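Local atomic coordinates of GlcNAc Inducible Gene 2, GIG2 (Candida albicans, PDB entry 6AKZ), a protein that binds a ferric ion in a cupin-type fold and is probably a DUF1479-family oxygenase whose gene is induced by N-acetylglucosamine. Residues L191-S196 / L322-F327; M282-L287 / Y328-Q333. All coordinates share one frame; numbering follows the deposited sequence.

Contact 1: L191-S196 / L322-F327; sequences LHLDSS and LFLDKF. With FE (Fe (III) ion), chain B.
Leu193 and Leu322 form a hydrogen-bonded antiparallel pair. Leu193 N donates to Leu322 O at 2.9 Å, and Leu322 N returns a bond to Leu193 O at 3.0 Å. A third bond, Leu324 N to Leu191 O at 2.8 Å, flanks the non-hydrogen-bonded pair of His192 and Phe323. This two-stranded antiparallel pairing, between strands far apart in sequence, holds the backbone that carries two iron ligands. His192 NE2 and Asp194 OD2 each lie 2.1 Å from the ferric ion; His355 and three waters complete six ligands. This is the His-X-Asp...His facial triad of cupin-fold iron oxygenases. Chi1 of 62° sets the His192 ring between its own N and carbonyl carbon, and ND1 bonds to Pro190 O, which fixes the ring's rotation. Asp194 OD1 accepts a bond from a metal-bound water and another from Gln321, just before Leu322. On the metal side, Phe323 CD1 lies 3.8 Å from His192 CB. On the other face, Leu193 and Leu322 lie side by side, and Leu193 CD1 lies 4.0 Å from Leu322 CD2. Leu324 crosses Leu193 with CD1 and sets its CB 3.7 Å from Leu191 CD2. Leu193, Leu322 and Leu324 all rest on Ile285 of helix 278-287, while helix 199-202 meets Leu193 through Arg200 and Leu322 through Trp201.

Contact 2: M282-L287 / Y328-Q333; sequences MAYIML and YPHLHQ
Tyr284 reaches from the helix to His330, and its OH forms a 2.7 Å hydrogen bond with His330 ND1, in which either atom could be the donor. Each group meets the other near its ring plane, yet the two planes are turned 59° apart. CD of Pro329 also approaches the Tyr284 hydroxyl, at 3.4 Å. Further down the Tyr284 ring, Leu331 CD2 touches Tyr284 CD2 at 3.6 Å. Tyr328 comes from another direction: its CD2 is 3.8 Å from Tyr284 CE2, and its ring edge also meets the backbone of Ile285. Ile285 crosses both Tyr328 and Leu331 at about a right angle, with CG1 4.1 Å from Leu331 CD1. Tyr284 and Ile285 belong to the last turns of helix 278-287. Residues 329-333 take helical backbone angles without the regular helix bonds, in the connection between strands 322-323 and 336-337, where Leu331 N bonds to Tyr328 O at 3.0 Å. Chi1 of -178° swings the Tyr284 ring anti to its backbone nitrogen and out from the helix to this turn. Tyr328 OH is held by Pro313 O, and Trp201 packs on the same side chain. Trp39 and Ile46 of helix 32-56 pack against Tyr284, and Tyr303 touches His330.

Overall arrangement
Both contacts are largely buried, but contact 1 lies nearer the centre of the chain, about 13 Å from it against 18 Å for contact 2, measured from the centre of each contact. Contact 1 is a backbone-bonded strand pair with a metal on one side. Contact 2 depends on side chains, aromatic and aliphatic, with one side-chain hydrogen bond, between Tyr284 and His330, as its clear polar link. Residues 322-327 run directly into 328-333, so the same length of chain serves both. Ile285 is shared as well: its CG2 packs 3.4 Å from Leu322 CD2. A probable hydrogen bond from His332 NE2 to Leu324 O, 3.0 Å long, ties the turn back to the residue just after the strand.

Contact 1: L191-S196 / L322-F327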
loop_
_atom_site.group_PDB
_atom_site.type_symbol
_atom_site.label_atom_id
_atom_site.label_comp_id
_atom_site.label_asym_id
_atom_site.label_seq_id
_atom_site.Cartn_x
_atom_site.Cartn_y
_atom_site.Cartn_z
ATOM N N LEU A 191 -0.405 -8.111 12.590
ATOM C CA LEU A 191 -0.833 -6.753 12.234
ATOM C C LEU A 191 0.353 -5.823 11.959
ATOM O O LEU A 191 1.280 -5.720 12.776
ATOM C CB LEU A 191 -1.747 -6.119 13.289
ATOM C CG LEU A 191 -2.443 -4.847 12.871
ATOM C CD1 LEU A 191 -3.677 -5.267 12.043
ATOM C CD2 LEU A 191 -2.889 -4.073 14.094
ATOM N N HIS A 192 0.298 -5.129 10.815
ATOM C CA HIS A 192 1.396 -4.303 10.444
ATOM C C HIS A 192 0.969 -3.207 9.450
ATOM O O HIS A 192 -0.099 -3.284 8.824
ATOM C CB HIS A 192 2.471 -5.249 9.724
ATOM C CG HIS A 192 1.988 -5.898 8.474
ATOM N ND1 HIS A 192 1.231 -7.039 8.438
ATOM C CD2 HIS A 192 2.185 -5.552 7.188
ATOM C CE1 HIS A 192 0.924 -7.337 7.194
ATOM N NE2 HIS A 192 1.528 -6.462 6.416
ATOM N N LEU A 193 1.932 -2.353 9.166
ATOM C CA LEU A 193 1.914 -1.458 8.050
ATOM C C LEU A 193 3.080 -1.903 7.093
ATOM O O LEU A 193 4.034 -2.390 7.511
ATOM C CB LEU A 193 2.182 -0.030 8.413
ATOM C CG LEU A 193 1.266 0.690 9.371
ATOM C CD1 LEU A 193 1.679 2.128 9.437
ATOM C CD2 LEU A 193 -0.159 0.562 8.941
ATOM N N ASP A 194 2.881 -1.757 5.786
ATOM C CA ASP A 194 3.920 -2.007 4.821
ATOM C C ASP A 194 4.445 -0.568 4.495
ATOM O O ASP A 194 4.257 0.325 5.270
ATOM C CB ASP A 194 3.400 -2.759 3.597
ATOM C CG ASP A 194 3.027 -4.169 3.931
ATOM O OD1 ASP A 194 3.975 -4.869 4.292
ATOM O OD2 ASP A 194 1.858 -4.488 3.873
ATOM N N SER A 195 5.091 -0.371 3.354
ATOM C CA SER A 195 5.588 0.928 2.985
ATOM C C SER A 195 6.573 1.534 4.016
ATOM O O SER A 195 6.584 2.694 4.258
ATOM C CB SER A 195 4.475 1.905 2.613
ATOM O OG SER A 195 3.701 1.427 1.553
ATOM N N SER A 196 7.363 0.638 4.550
ATOM C CA SER A 196 8.487 0.865 5.464
ATOM C C SER A 196 8.305 0.619 6.936
ATOM O O SER A 196 7.244 0.792 7.458
ATOM C CB SER A 196 9.100 2.271 5.301
ATOM O OG SER A 196 8.377 3.229 6.002
ATOM N N LEU A 322 6.213 -2.296 9.498
ATOM C CA LEU A 322 6.125 -1.834 10.852
ATOM C C LEU A 322 5.161 -2.748 11.554
ATOM O O LEU A 322 3.964 -2.800 11.186
ATOM C CB LEU A 322 5.593 -0.374 10.951
ATOM C CG LEU A 322 5.148 0.129 12.322
ATOM C CD1 LEU A 322 6.380 0.336 13.187
ATOM C CD2 LEU A 322 4.400 1.418 12.283
ATOM N N PHE A 323 5.645 -3.438 12.591
ATOM C CA PHE A 323 4.812 -4.385 13.312
ATOM C C PHE A 323 4.020 -3.767 14.449
ATOM O O PHE A 323 4.512 -2.977 15.234
ATOM C CB PHE A 323 5.674 -5.574 13.729
ATOM C CG PHE A 323 5.945 -6.461 12.586
ATOM C CD1 PHE A 323 4.899 -7.149 12.006
ATOM C CD2 PHE A 323 7.199 -6.544 12.014
ATOM C CE1 PHE A 323 5.095 -7.975 10.928
ATOM C CE2 PHE A 323 7.414 -7.362 10.934
ATOM C CZ PHE A 323 6.357 -8.071 10.383
ATOM N N LEU A 324 2.751 -4.141 14.508
ATOM C CA LEU A 324 1.774 -3.488 15.411
ATOM C C LEU A 324 1.234 -4.465 16.407
ATOM O O LEU A 324 0.297 -4.142 17.155
ATOM C CB LEU A 324 0.614 -2.900 14.585
ATOM C CG LEU A 324 1.097 -1.902 13.516
ATOM C CD1 LEU A 324 -0.062 -1.576 12.564
ATOM C CD2 LEU A 324 1.676 -0.649 14.115
ATOM N N ASP A 325 1.828 -5.622 16.470
ATOM C CA ASP A 325 1.226 -6.721 17.280
ATOM C C ASP A 325 1.616 -6.739 18.744
ATOM O O ASP A 325 0.998 -7.479 19.521
ATOM C CB ASP A 325 1.553 -8.071 16.718
ATOM C CG ASP A 325 3.033 -8.335 16.662
ATOM O OD1 ASP A 325 3.831 -7.393 16.341
ATOM O OD2 ASP A 325 3.374 -9.487 16.951
ATOM N N LYS A 326 2.609 -5.963 19.118
ATOM C CA LYS A 326 3.164 -5.977 20.476
ATOM C C LYS A 326 2.932 -4.680 21.286
ATOM O O LYS A 326 2.460 -4.722 22.430
ATOM C CB LYS A 326 4.653 -6.302 20.353
ATOM C CG LYS A 326 5.251 -7.070 21.500
ATOM C CD LYS A 326 6.491 -7.859 21.073
ATOM C CE LYS A 326 7.370 -8.143 22.288
ATOM N NZ LYS A 326 8.225 -9.361 22.144
ATOM N N PHE A 327 3.292 -3.541 20.729
ATOM C CA PHE A 327 3.294 -2.280 21.509
ATOM C C PHE A 327 2.243 -1.273 21.067
ATOM O O PHE A 327 2.315 -0.112 21.382
ATOM C CB PHE A 327 4.667 -1.674 21.475
ATOM C CG PHE A 327 5.760 -2.646 21.889
ATOM C CD1 PHE A 327 5.924 -2.992 23.229
ATOM C CD2 PHE A 327 6.621 -3.200 20.953
ATOM C CE1 PHE A 327 6.920 -3.909 23.601
ATOM C CE2 PHE A 327 7.623 -4.101 21.320
ATOM C CZ PHE A 327 7.758 -4.449 22.658
HETATM FE FE FE B . 0.988 -6.296 4.346
HETATM O O HOH W 1 2.843 -7.342 3.751
HETATM O O HOH W 2 0.556 -6.482 2.334
HETATM O O HOH W 3 0.073 -8.282 4.309
#

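Contact 2: M282-L287 / Y328-Q333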
loop_
_atom_site.group_PDB
_atom_site.type_symbol
_atom_site.label_atom_id
_atom_site.label_comp_id
_atom_site.label_asym_id
_atom_site.label_seq_id
_atom_site.Cartn_x
_atom_site.Cartn_y
_atom_site.Cartn_z
ATOM N N MET A 282 -3.207 6.250 12.091
ATOM C CA MET A 282 -1.940 6.892 11.898
ATOM C C MET A 282 -1.600 7.959 12.963
ATOM O O MET A 282 -0.457 8.178 13.259
ATOM C CB MET A 282 -1.789 7.440 10.474
ATOM C CG MET A 282 -1.724 6.368 9.389
ATOM S SD MET A 282 -0.500 5.089 9.700
ATOM C CE MET A 282 1.038 5.988 9.804
ATOM N N ALA A 283 -2.593 8.584 13.535
ATOM C CA ALA A 283 -2.350 9.529 14.638
ATOM C C ALA A 283 -1.743 8.693 15.747
ATOM O O ALA A 283 -0.782 9.082 16.351
ATOM C CB ALA A 283 -3.641 10.202 15.049
ATOM N N TYR A 284 -2.276 7.527 16.019
ATOM C CA TYR A 284 -1.820 6.709 17.136
ATOM C C TYR A 284 -0.438 6.135 16.879
ATOM O O TYR A 284 0.483 6.251 17.714
ATOM C CB TYR A 284 -2.803 5.557 17.339
ATOM C CG TYR A 284 -2.465 4.663 18.510
ATOM C CD1 TYR A 284 -2.866 4.964 19.829
ATOM C CD2 TYR A 284 -1.742 3.487 18.294
ATOM C CE1 TYR A 284 -2.542 4.091 20.883
ATOM C CE2 TYR A 284 -1.432 2.633 19.344
ATOM C CZ TYR A 284 -1.848 2.923 20.615
ATOM O OH TYR A 284 -1.510 2.018 21.618
ATOM N N ILE A 285 -0.242 5.625 15.680
ATOM C CA ILE A 285 1.014 4.989 15.283
ATOM C C ILE A 285 2.113 6.025 15.328
ATOM O O ILE A 285 3.156 5.733 15.926
ATOM C CB ILE A 285 0.930 4.308 13.916
ATOM C CG1 ILE A 285 0.069 3.035 14.090
ATOM C CG2 ILE A 285 2.264 3.872 13.344
ATOM C CD1 ILE A 285 -0.556 2.458 12.847
ATOM N N MET A 286 1.906 7.155 14.658
ATOM C CA MET A 286 2.977 8.164 14.567
ATOM C C MET A 286 3.386 8.719 15.901
ATOM O O MET A 286 4.530 9.064 16.068
ATOM C CB MET A 286 2.653 9.296 13.606
ATOM C CG MET A 286 2.502 8.804 12.157
ATOM S SD MET A 286 3.780 7.679 11.484
ATOM C CE MET A 286 5.258 8.680 11.643
ATOM N N LEU A 287 2.428 8.910 16.786
ATOM C CA LEU A 287 2.730 9.383 18.128
ATOM C C LEU A 287 3.136 8.334 19.134
ATOM O O LEU A 287 3.668 8.687 20.205
ATOM C CB LEU A 287 1.547 10.176 18.693
ATOM C CG LEU A 287 1.160 11.457 17.958
ATOM C CD1 LEU A 287 -0.048 12.123 18.547
ATOM C CD2 LEU A 287 2.275 12.453 17.939
ATOM N N TYR A 328 1.219 -1.737 20.365
ATOM C CA TYR A 328 0.158 -0.845 19.852
ATOM C C TYR A 328 -1.226 -1.371 20.323
ATOM O O TYR A 328 -2.173 -1.619 19.523
ATOM C CB TYR A 328 0.258 -0.752 18.326
ATOM C CG TYR A 328 1.535 -0.109 17.860
ATOM C CD1 TYR A 328 2.753 -0.821 17.777
ATOM C CD2 TYR A 328 1.546 1.210 17.511
ATOM C CE1 TYR A 328 3.929 -0.197 17.329
ATOM C CE2 TYR A 328 2.707 1.870 17.163
ATOM C CZ TYR A 328 3.897 1.169 16.997
ATOM O OH TYR A 328 5.019 1.902 16.597
ATOM N N PRO A 329 -1.376 -1.551 21.648
ATOM C CA PRO A 329 -2.588 -2.307 22.097
ATOM C C PRO A 329 -3.953 -1.654 21.877
ATOM O O PRO A 329 -4.940 -2.383 21.756
ATOM C CB PRO A 329 -2.362 -2.485 23.606
ATOM C CG PRO A 329 -1.545 -1.262 23.961
ATOM C CD PRO A 329 -0.605 -1.062 22.795
ATOM N N HIS A 330 -4.024 -0.335 21.773
ATOM C CA HIS A 330 -5.255 0.345 21.549
ATOM C C HIS A 330 -5.784 0.088 20.143
ATOM O O HIS A 330 -6.928 0.350 19.897
ATOM C CB HIS A 330 -5.115 1.861 21.711
ATOM C CG HIS A 330 -4.703 2.293 23.088
ATOM N ND1 HIS A 330 -3.393 2.269 23.514
ATOM C CD2 HIS A 330 -5.422 2.809 24.114
ATOM C CE1 HIS A 330 -3.318 2.723 24.749
ATOM N NE2 HIS A 330 -4.530 3.051 25.143
ATOM N N LEU A 331 -4.937 -0.374 19.238
ATOM C CA LEU A 331 -5.400 -0.707 17.894
ATOM C C LEU A 331 -6.214 -1.990 17.831
ATOM O O LEU A 331 -7.029 -2.147 16.933
ATOM C CB LEU A 331 -4.213 -0.781 16.904
ATOM C CG LEU A 331 -3.374 0.478 16.730
ATOM C CD1 LEU A 331 -2.273 0.139 15.734
ATOM C CD2 LEU A 331 -4.162 1.735 16.321
ATOM N N HIS A 332 -5.985 -2.925 18.748
ATOM C CA HIS A 332 -6.467 -4.246 18.551
ATOM C C HIS A 332 -7.988 -4.366 18.531
ATOM O O HIS A 332 -8.512 -5.136 17.768
ATOM C CB HIS A 332 -5.787 -5.190 19.495
ATOM C CG HIS A 332 -4.304 -5.288 19.214
ATOM N ND1 HIS A 332 -3.533 -6.382 19.554
ATOM C CD2 HIS A 332 -3.457 -4.419 18.594
ATOM C CE1 HIS A 332 -2.283 -6.175 19.179
ATOM N NE2 HIS A 332 -2.213 -4.995 18.585
ATOM N N GLN A 333 -8.676 -3.498 19.245
ATOM C CA GLN A 333 -10.108 -3.544 19.348
ATOM C C GLN A 333 -10.784 -3.281 17.986
ATOM O O GLN A 333 -11.894 -3.711 17.728
ATOM C CB GLN A 333 -10.528 -2.425 20.282
ATOM C CG GLN A 333 -12.014 -2.380 20.504
ATOM C CD GLN A 333 -12.434 -1.405 21.589
ATOM O OE1 GLN A 333 -11.833 -0.339 21.800
ATOM N NE2 GLN A 333 -13.485 -1.764 22.257
#